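Local coordinates for protein FMN Adenylyltransferase (Candida glabrata, PDB 3FWK) that catalyses transfer of an adenylyl group from ATP to FMN, making FAD in the last step of flavin cofactor biosynthesis, at residues 65-79 with 121-134. Numbering follows the deposited sequence.
Sequences YNGGKDCQVLLLLYL and LENFIEETSLRYSL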
ATOM      1  N   TYR A  65       5.582  -2.632  -5.906  1.00 12.59           N
ATOM      2  CA  TYR A  65       5.027  -2.906  -4.591  1.00 12.55           C
ATOM      3  C   TYR A  65       6.074  -2.841  -3.522  1.00 12.40           C
ATOM      4  O   TYR A  65       7.057  -3.597  -3.571  1.00 15.87           O
ATOM      5  CB  TYR A  65       4.388  -4.305  -4.587  1.00 14.14           C
ATOM      6  CG  TYR A  65       3.745  -4.724  -3.284  1.00 13.85           C
ATOM      7  CD1 TYR A  65       2.528  -4.204  -2.870  1.00 13.57           C
ATOM      8  CD2 TYR A  65       4.356  -5.741  -2.499  1.00 15.93           C
ATOM      9  CE1 TYR A  65       1.968  -4.577  -1.665  1.00 15.31           C
ATOM     10  CE2 TYR A  65       3.773  -6.167  -1.338  1.00 18.13           C
ATOM     11  CZ  TYR A  65       2.596  -5.570  -0.916  1.00 15.83           C
ATOM     12  OH  TYR A  65       1.965  -5.989   0.234  1.00 18.96           O
ATOM     13  N   ASN A  66       5.868  -1.991  -2.518  1.00 12.61           N
ATOM     14  CA  ASN A  66       6.876  -1.823  -1.463  1.00 14.19           C
ATOM     15  C   ASN A  66       6.358  -2.156  -0.083  1.00 13.83           C
ATOM     16  O   ASN A  66       7.015  -1.806   0.919  1.00 15.70           O
ATOM     17  CB  ASN A  66       7.457  -0.415  -1.487  1.00 16.06           C
ATOM     18  CG  ASN A  66       6.402   0.662  -1.182  1.00 16.26           C
ATOM     19  OD1 ASN A  66       5.361   0.386  -0.575  1.00 15.07           O
ATOM     20  ND2 ASN A  66       6.658   1.898  -1.625  1.00 23.02           N
ATOM     21  N   GLY A  67       5.186  -2.787  -0.012  1.00 13.10           N
ATOM     22  CA  GLY A  67       4.634  -3.289   1.239  1.00 14.50           C
ATOM     23  C   GLY A  67       3.936  -2.262   2.112  1.00 12.61           C
ATOM     24  O   GLY A  67       3.277  -2.648   3.071  1.00 13.58           O
ATOM     25  N   GLY A  68       4.030  -0.977   1.754  1.00 11.37           N
ATOM     26  CA  GLY A  68       3.416   0.041   2.557  1.00 11.96           C
ATOM     27  C   GLY A  68       1.917   0.123   2.319  1.00 11.37           C
ATOM     28  O   GLY A  68       1.394  -0.451   1.343  1.00 11.87           O
ATOM     29  N   LYS A  69       1.251   0.889   3.167  1.00 11.99           N
ATOM     30  CA  LYS A  69      -0.210   0.968   3.117  1.00 12.14           C
ATOM     31  C   LYS A  69      -0.731   1.451   1.754  1.00 12.19           C
ATOM     32  O   LYS A  69      -1.786   0.999   1.308  1.00 12.13           O
ATOM     33  CB  LYS A  69      -0.675   1.855   4.276  1.00 13.31           C
ATOM     34  CG  LYS A  69      -0.175   3.287   4.188  1.00 13.51           C
ATOM     35  CD  LYS A  69      -0.455   4.072   5.463  1.00 14.43           C
ATOM     36  CE  LYS A  69      -0.136   5.551   5.300  1.00 16.15           C
ATOM     37  NZ  LYS A  69       1.326   5.860   5.180  1.00 15.17           N
ATOM     38  N   ASP A  70      -0.027   2.383   1.108  1.00 11.58           N
ATOM     39  CA  ASP A  70      -0.519   2.904  -0.176  1.00 12.43           C
ATOM     40  C   ASP A  70      -0.432   1.842  -1.267  1.00 10.86           C
ATOM     41  O   ASP A  70      -1.389   1.581  -2.015  1.00 11.41           O
ATOM     42  CB  ASP A  70       0.277   4.124  -0.639  1.00 14.82           C
ATOM     43  CG  ASP A  70       0.162   5.320   0.294  1.00 16.26           C
ATOM     44  OD1 ASP A  70      -0.797   5.440   1.072  1.00 18.37           O
ATOM     45  OD2 ASP A  70       1.085   6.169   0.161  1.00 18.20           O
ATOM     46  N   CYS A  71       0.725   1.181  -1.376  1.00 10.76           N
ATOM     47  CA  CYS A  71       0.861   0.097  -2.315  1.00 10.82           C
ATOM     48  C   CYS A  71      -0.093  -1.032  -2.027  1.00 11.04           C
ATOM     49  O   CYS A  71      -0.563  -1.672  -2.969  1.00 11.16           O
ATOM     50  CB  CYS A  71       2.312  -0.436  -2.295  1.00 12.32           C
ATOM     51  SG  CYS A  71       3.466   0.596  -3.224  1.00 14.45           S
ATOM     52  N   GLN A  72      -0.340  -1.324  -0.745  1.00 10.86           N
ATOM     53  CA  GLN A  72      -1.263  -2.394  -0.435  1.00 11.55           C
ATOM     54  C   GLN A  72      -2.704  -2.061  -0.858  1.00 11.08           C
ATOM     55  O   GLN A  72      -3.376  -2.886  -1.468  1.00 11.27           O
ATOM     56  CB  GLN A  72      -1.188  -2.770   1.033  1.00 12.98           C
ATOM     57  CG  GLN A  72      -1.998  -4.071   1.265  1.00 14.41           C
ATOM     58  CD  GLN A  72      -1.902  -4.600   2.636  1.00 14.34           C
ATOM     59  OE1 GLN A  72      -1.332  -3.962   3.529  1.00 14.06           O
ATOM     60  NE2 GLN A  72      -2.484  -5.785   2.844  1.00 16.37           N
ATOM     61  N   VAL A  73      -3.176  -0.859  -0.532  1.00 10.33           N
ATOM     62  CA  VAL A  73      -4.500  -0.461  -1.010  1.00 11.33           C
ATOM     63  C   VAL A  73      -4.547  -0.581  -2.522  1.00 10.09           C
ATOM     64  O   VAL A  73      -5.511  -1.110  -3.099  1.00 10.66           O
ATOM     65  CB  VAL A  73      -4.845   0.980  -0.547  1.00 11.54           C
ATOM     66  CG1 VAL A  73      -6.056   1.520  -1.355  1.00 12.35           C
ATOM     67  CG2 VAL A  73      -5.124   1.004   0.933  1.00 13.19           C
ATOM     68  N   LEU A  74      -3.541  -0.048  -3.203  1.00  9.89           N
ATOM     69  CA  LEU A  74      -3.576  -0.085  -4.659  1.00 10.80           C
ATOM     70  C   LEU A  74      -3.547  -1.510  -5.194  1.00 10.34           C
ATOM     71  O   LEU A  74      -4.218  -1.812  -6.178  1.00 10.97           O
ATOM     72  CB  LEU A  74      -2.449   0.743  -5.233  1.00 11.00           C
ATOM     73  CG  LEU A  74      -2.414   0.826  -6.770  1.00 12.00           C
ATOM     74  CD1 LEU A  74      -3.755   1.359  -7.355  1.00 13.17           C
ATOM     75  CD2 LEU A  74      -1.288   1.732  -7.190  1.00 12.93           C
ATOM     76  N   LEU A  75      -2.781  -2.395  -4.551  1.00  9.99           N
ATOM     77  CA  LEU A  75      -2.758  -3.785  -5.010  1.00 10.73           C
ATOM     78  C   LEU A  75      -4.153  -4.423  -4.849  1.00 10.60           C
ATOM     79  O   LEU A  75      -4.598  -5.153  -5.739  1.00 10.92           O
ATOM     80  CB  LEU A  75      -1.735  -4.569  -4.213  1.00 11.46           C
ATOM     81  CG  LEU A  75      -1.595  -6.055  -4.603  1.00 13.16           C
ATOM     82  CD1 LEU A  75      -1.230  -6.273  -6.058  1.00 14.60           C
ATOM     83  CD2 LEU A  75      -0.543  -6.711  -3.661  1.00 14.88           C
ATOM     84  N   LEU A  76      -4.831  -4.199  -3.715  1.00 10.18           N
ATOM     85  CA  LEU A  76      -6.182  -4.730  -3.560  1.00 10.79           C
ATOM     86  C   LEU A  76      -7.101  -4.208  -4.659  1.00 11.21           C
ATOM     87  O   LEU A  76      -7.882  -4.962  -5.231  1.00 11.39           O
ATOM     88  CB  LEU A  76      -6.729  -4.353  -2.189  1.00 11.71           C
ATOM     89  CG  LEU A  76      -5.964  -4.881  -0.968  1.00 13.31           C
ATOM     90  CD1 LEU A  76      -6.659  -4.449   0.315  1.00 15.59           C
ATOM     91  CD2 LEU A  76      -5.718  -6.410  -1.013  1.00 16.32           C
ATOM     92  N   LEU A  77      -7.032  -2.898  -4.955  1.00 10.35           N
ATOM     93  CA  LEU A  77      -7.865  -2.343  -6.002  1.00 11.57           C
ATOM     94  C   LEU A  77      -7.495  -2.852  -7.384  1.00 11.34           C
ATOM     95  O   LEU A  77      -8.382  -3.045  -8.233  1.00 11.77           O
ATOM     96  CB  LEU A  77      -7.823  -0.815  -5.946  1.00 11.72           C
ATOM     97  CG  LEU A  77      -8.399  -0.234  -4.664  1.00 13.10           C
ATOM     98  CD1 LEU A  77      -8.095   1.255  -4.595  1.00 15.68           C
ATOM     99  CD2 LEU A  77      -9.931  -0.517  -4.467  1.00 15.40           C
ATOM    100  N   TYR A  78      -6.195  -3.045  -7.640  1.00 10.90           N
ATOM    101  CA  TYR A  78      -5.742  -3.552  -8.912  1.00 11.44           C
ATOM    102  C   TYR A  78      -6.248  -4.979  -9.132  1.00 11.69           C
ATOM    103  O   TYR A  78      -6.771  -5.305 -10.209  1.00 12.16           O
ATOM    104  CB  TYR A  78      -4.214  -3.489  -8.933  1.00 11.59           C
ATOM    105  CG  TYR A  78      -3.588  -3.847 -10.255  1.00 12.25           C
ATOM    106  CD1 TYR A  78      -3.514  -2.911 -11.261  1.00 13.46           C
ATOM    107  CD2 TYR A  78      -3.094  -5.112 -10.514  1.00 12.78           C
ATOM    108  CE1 TYR A  78      -2.966  -3.202 -12.489  1.00 14.71           C
ATOM    109  CE2 TYR A  78      -2.534  -5.424 -11.730  1.00 13.36           C
ATOM    110  CZ  TYR A  78      -2.502  -4.468 -12.727  1.00 13.61           C
ATOM    111  OH  TYR A  78      -1.955  -4.744 -13.941  1.00 15.72           O
ATOM    112  N   LEU A  79      -6.107  -5.816  -8.100  1.00 11.66           N
ATOM    113  CA  LEU A  79      -6.656  -7.185  -8.168  1.00 11.86           C
ATOM    114  C   LEU A  79      -8.169  -7.180  -8.386  1.00 12.64           C
ATOM    115  O   LEU A  79      -8.676  -7.952  -9.233  1.00 13.35           O
ATOM    116  CB  LEU A  79      -6.254  -7.931  -6.914  1.00 13.10           C
ATOM    117  CG  LEU A  79      -4.789  -8.393  -6.808  1.00 13.55           C
ATOM    118  CD1 LEU A  79      -4.444  -8.842  -5.411  1.00 15.16           C
ATOM    119  CD2 LEU A  79      -4.552  -9.540  -7.797  1.00 19.31           C
ATOM    120  N   LEU A 121       8.949  -4.820   7.372  1.00 10.65           N
ATOM    121  CA  LEU A 121       8.492  -4.544   6.031  1.00 11.57           C
ATOM    122  C   LEU A 121       9.006  -5.595   5.026  1.00 11.71           C
ATOM    123  O   LEU A 121       8.237  -6.054   4.180  1.00 11.53           O
ATOM    124  CB  LEU A 121       8.889  -3.128   5.626  1.00 13.58           C
ATOM    125  CG  LEU A 121       8.251  -2.580   4.378  1.00 15.08           C
ATOM    126  CD1 LEU A 121       6.715  -2.662   4.384  1.00 15.21           C
ATOM    127  CD2 LEU A 121       8.669  -1.129   4.249  1.00 20.08           C
ATOM    128  N   GLU A 122      10.300  -5.975   5.105  1.00 10.97           N
ATOM    129  CA  GLU A 122      10.795  -7.081   4.269  1.00 11.93           C
ATOM    130  C   GLU A 122       9.947  -8.323   4.464  1.00 11.11           C
ATOM    131  O   GLU A 122       9.544  -8.994   3.494  1.00 11.62           O
ATOM    132  CB  GLU A 122      12.266  -7.395   4.597  1.00 12.82           C
ATOM    133  CG  GLU A 122      13.253  -6.258   4.357  1.00 13.54           C
ATOM    134  CD  GLU A 122      13.611  -6.018   2.930  1.00 14.20           C
ATOM    135  OE1 GLU A 122      13.114  -6.696   2.009  1.00 14.84           O
ATOM    136  OE2 GLU A 122      14.484  -5.131   2.729  1.00 16.67           O
ATOM    137  N   ASN A 123       9.682  -8.673   5.739  1.00 11.09           N
ATOM    138  CA  ASN A 123       8.882  -9.852   6.045  1.00 11.42           C
ATOM    139  C   ASN A 123       7.499  -9.718   5.390  1.00 10.52           C
ATOM    140  O   ASN A 123       6.976 -10.676   4.813  1.00 11.31           O
ATOM    141  CB  ASN A 123       8.684 -10.010   7.539  1.00 11.06           C
ATOM    142  CG  ASN A 123       9.922 -10.428   8.295  1.00 12.92           C
ATOM    143  OD1 ASN A 123      10.910 -10.891   7.706  1.00 15.02           O
ATOM    144  ND2 ASN A 123       9.867 -10.294   9.621  1.00 13.41           N
ATOM    145  N   PHE A 124       6.903  -8.533   5.504  1.00 10.50           N
ATOM    146  CA  PHE A 124       5.552  -8.329   5.019  1.00 11.22           C
ATOM    147  C   PHE A 124       5.478  -8.426   3.495  1.00 10.27           C
ATOM    148  O   PHE A 124       4.508  -8.962   2.939  1.00 11.08           O
ATOM    149  CB  PHE A 124       5.056  -6.983   5.491  1.00 11.21           C
ATOM    150  CG  PHE A 124       3.630  -6.729   5.077  1.00 11.00           C
ATOM    151  CD1 PHE A 124       2.604  -7.475   5.647  1.00 12.54           C
ATOM    152  CD2 PHE A 124       3.321  -5.808   4.087  1.00 11.46           C
ATOM    153  CE1 PHE A 124       1.274  -7.277   5.279  1.00 13.05           C
ATOM    154  CE2 PHE A 124       1.976  -5.630   3.671  1.00 12.25           C
ATOM    155  CZ  PHE A 124       0.974  -6.379   4.286  1.00 12.63           C
ATOM    156  N   ILE A 125       6.497  -7.911   2.800  1.00 10.73           N
ATOM    157  CA  ILE A 125       6.533  -8.033   1.329  1.00 11.40           C
ATOM    158  C   ILE A 125       6.587  -9.507   0.929  1.00 11.14           C
ATOM    159  O   ILE A 125       5.894  -9.936   0.009  1.00 12.04           O
ATOM    160  CB  ILE A 125       7.704  -7.233   0.760  1.00 12.02           C
ATOM    161  CG1 ILE A 125       7.440  -5.722   0.977  1.00 13.40           C
ATOM    162  CG2 ILE A 125       7.926  -7.589  -0.705  1.00 13.98           C
ATOM    163  CD1 ILE A 125       8.679  -4.848   0.768  1.00 13.92           C
ATOM    164  N   GLU A 126       7.393 -10.291   1.632  1.00 11.34           N
ATOM    165  CA  GLU A 126       7.469 -11.738   1.325  1.00 12.36           C
ATOM    166  C   GLU A 126       6.133 -12.439   1.617  1.00 12.18           C
ATOM    167  O   GLU A 126       5.650 -13.242   0.803  1.00 12.46           O
ATOM    168  CB  GLU A 126       8.603 -12.326   2.159  1.00 14.04           C
ATOM    169  CG  GLU A 126       9.940 -11.794   1.659  1.00 16.00           C
ATOM    170  CD  GLU A 126      11.089 -11.868   2.672  1.00 19.04           C
ATOM    171  OE1 GLU A 126      10.952 -12.553   3.707  1.00 25.16           O
ATOM    172  OE2 GLU A 126      12.122 -11.188   2.445  1.00 20.10           O
ATOM    173  N   GLU A 127       5.528 -12.100   2.753  1.00 11.37           N
ATOM    174  CA  GLU A 127       4.258 -12.729   3.157  1.00 12.52           C
ATOM    175  C   GLU A 127       3.170 -12.388   2.179  1.00 12.27           C
ATOM    176  O   GLU A 127       2.360 -13.252   1.795  1.00 12.96           O
ATOM    177  CB  GLU A 127       3.896 -12.232   4.556  1.00 13.67           C
ATOM    178  CG  GLU A 127       4.828 -12.788   5.629  1.00 15.26           C
ATOM    179  CD  GLU A 127       5.070 -11.883   6.831  1.00 15.52           C
ATOM    180  OE1 GLU A 127       4.320 -10.871   7.038  1.00 15.68           O
ATOM    181  OE2 GLU A 127       6.022 -12.183   7.617  1.00 16.14           O
ATOM    182  N   THR A 128       3.116 -11.141   1.739  1.00 11.15           N
ATOM    183  CA  THR A 128       2.086 -10.780   0.792  1.00 12.18           C
ATOM    184  C   THR A 128       2.335 -11.302  -0.611  1.00 11.29           C
ATOM    185  O   THR A 128       1.374 -11.598  -1.328  1.00 11.17           O
ATOM    186  CB  THR A 128       1.799  -9.318   0.843  1.00 16.23           C
ATOM    187  OG1 THR A 128       2.978  -8.613   0.671  1.00 18.82           O
ATOM    188  CG2 THR A 128       1.237  -8.882   2.197  1.00 18.78           C
ATOM    189  N   SER A 129       3.596 -11.448  -0.995  1.00 11.71           N
ATOM    190  CA  SER A 129       3.866 -12.091  -2.271  1.00 12.45           C
ATOM    191  C   SER A 129       3.315 -13.514  -2.291  1.00 12.61           C
ATOM    192  O   SER A 129       2.803 -13.975  -3.314  1.00 12.96           O
ATOM    193  CB  SER A 129       5.386 -12.069  -2.530  1.00 14.80           C
ATOM    194  OG  SER A 129       5.849 -10.745  -2.737  1.00 16.93           O
ATOM    195  N   LEU A 130       3.461 -14.223  -1.177  1.00 11.78           N
ATOM    196  CA  LEU A 130       2.869 -15.550  -1.108  1.00 11.96           C
ATOM    197  C   LEU A 130       1.354 -15.474  -1.031  1.00 12.07           C
ATOM    198  O   LEU A 130       0.676 -16.248  -1.705  1.00 13.08           O
ATOM    199  CB  LEU A 130       3.404 -16.249   0.114  1.00 14.02           C
ATOM    200  CG  LEU A 130       4.837 -16.741   0.024  1.00 15.57           C
ATOM    201  CD1 LEU A 130       5.245 -17.340   1.359  1.00 20.89           C
ATOM    202  CD2 LEU A 130       4.962 -17.802  -1.121  1.00 19.36           C
ATOM    203  N   ARG A 131       0.808 -14.551  -0.245  1.00 11.36           N
ATOM    204  CA  ARG A 131      -0.637 -14.502  -0.072  1.00 11.31           C
ATOM    205  C   ARG A 131      -1.381 -14.252  -1.354  1.00 12.41           C
ATOM    206  O   ARG A 131      -2.409 -14.885  -1.613  1.00 13.03           O
ATOM    207  CB  ARG A 131      -0.996 -13.409   0.904  1.00 12.58           C
ATOM    208  CG  ARG A 131      -2.525 -13.348   1.147  1.00 12.53           C
ATOM    209  CD  ARG A 131      -2.870 -12.497   2.328  1.00 16.27           C
ATOM    210  NE  ARG A 131      -4.322 -12.368   2.545  1.00 14.00           N
ATOM    211  CZ  ARG A 131      -5.246 -13.367   2.730  0.60 13.25           C
ATOM    212  NH1 ARG A 131      -4.944 -14.675   2.766  0.60 14.11           N
ATOM    213  NH2 ARG A 131      -6.526 -13.066   2.843  0.60 13.38           N
ATOM    214  N   TYR A 132      -0.860 -13.338  -2.165  1.00 12.49           N
ATOM    215  CA  TYR A 132      -1.586 -12.886  -3.363  1.00 14.13           C
ATOM    216  C   TYR A 132      -1.027 -13.507  -4.626  1.00 14.34           C
ATOM    217  O   TYR A 132      -1.374 -13.085  -5.715  1.00 18.01           O
ATOM    218  CB  TYR A 132      -1.527 -11.348  -3.489  1.00 16.50           C
ATOM    219  CG  TYR A 132      -2.095 -10.571  -2.293  1.00 15.98           C
ATOM    220  CD1 TYR A 132      -3.400 -10.777  -1.858  1.00 18.15           C
ATOM    221  CD2 TYR A 132      -1.267  -9.684  -1.567  1.00 18.88           C
ATOM    222  CE1 TYR A 132      -3.926 -10.025  -0.760  1.00 16.08           C
ATOM    223  CE2 TYR A 132      -1.751  -8.977  -0.458  1.00 17.92           C
ATOM    224  CZ  TYR A 132      -3.086  -9.164  -0.063  1.00 17.11           C
ATOM    225  OH  TYR A 132      -3.564  -8.504   1.048  1.00 18.96           O
ATOM    226  N   SER A 133      -0.122 -14.500  -4.485  1.00 13.36           N
ATOM    227  CA  SER A 133       0.478 -15.156  -5.642  1.00 14.43           C
ATOM    228  C   SER A 133       1.139 -14.165  -6.590  1.00 13.70           C
ATOM    229  O   SER A 133       0.990 -14.260  -7.809  1.00 17.14           O
ATOM    230  CB  SER A 133      -0.514 -16.080  -6.365  1.00 17.17           C
ATOM    231  OG  SER A 133      -0.811 -17.195  -5.536  1.00 18.46           O
ATOM    232  N   LEU A 134       1.949 -13.277  -6.027  1.00 12.78           N
ATOM    233  CA  LEU A 134       2.761 -12.364  -6.838  1.00 12.83           C
ATOM    234  C   LEU A 134       4.013 -13.090  -7.382  1.00 13.50           C
ATOM    235  O   LEU A 134       4.485 -14.052  -6.798  1.00 19.22           O
ATOM    236  CB  LEU A 134       3.178 -11.142  -5.990  1.00 15.72           C
ATOM    237  CG  LEU A 134       2.038 -10.410  -5.257  1.00 14.87           C
ATOM    238  CD1 LEU A 134       2.602  -9.195  -4.540  1.00 16.84           C
ATOM    239  CD2 LEU A 134       0.900 -10.059  -6.245  1.00 16.42           C
TER
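With CG turned anti to the backbone N (chi1 -179°), Tyr65 points its ring at helix 119-131, where chi1 54° sets Thr128 OG1 between its backbone N and carbonyl carbon, within reach of both Tyr65 OH and Phe124 O. Tyr65 OH donates to Thr128 OG1 over 2.8 Å, at the edge of the tyrosine ring, the two side chains crossing nearly at right angles. Thr128 OG1 in turn donates to Phe124 O (2.8 Å), from the carbonyl face opposite Thr128 N; threonine suits this relay because one hydroxyl both accepts and donates. Tyr65 directly follows strand 61-64 of the Rossmann-like fold, and residues 65-68 lead into helix 69-86, with Gly68 at its N-cap, consistent with the phosphate-binding PP-loop of PAPS reductase relatives. Gly67, at positive phi, has no CB facing Ile125 and Leu121, which lets helix 119-131 come close: its CA lies 3.7 Å from Ile125 CG1, its O 3.3 Å from Phe124 CE2. Asn66 OD1 closes an Asx turn on Gly68 N (3.0 Å). Farther along, the Tyr132 ring lies among Leu75, Leu76 and Leu79, with Leu75 CD2 3.7 Å from Tyr132 CD2. Gln72 NE2 bonds more strongly to Pro215 O than to Tyr132 OH (weak, 3.4 Å, 147°), which is also hydrogen-bonded to Glu214 OE1.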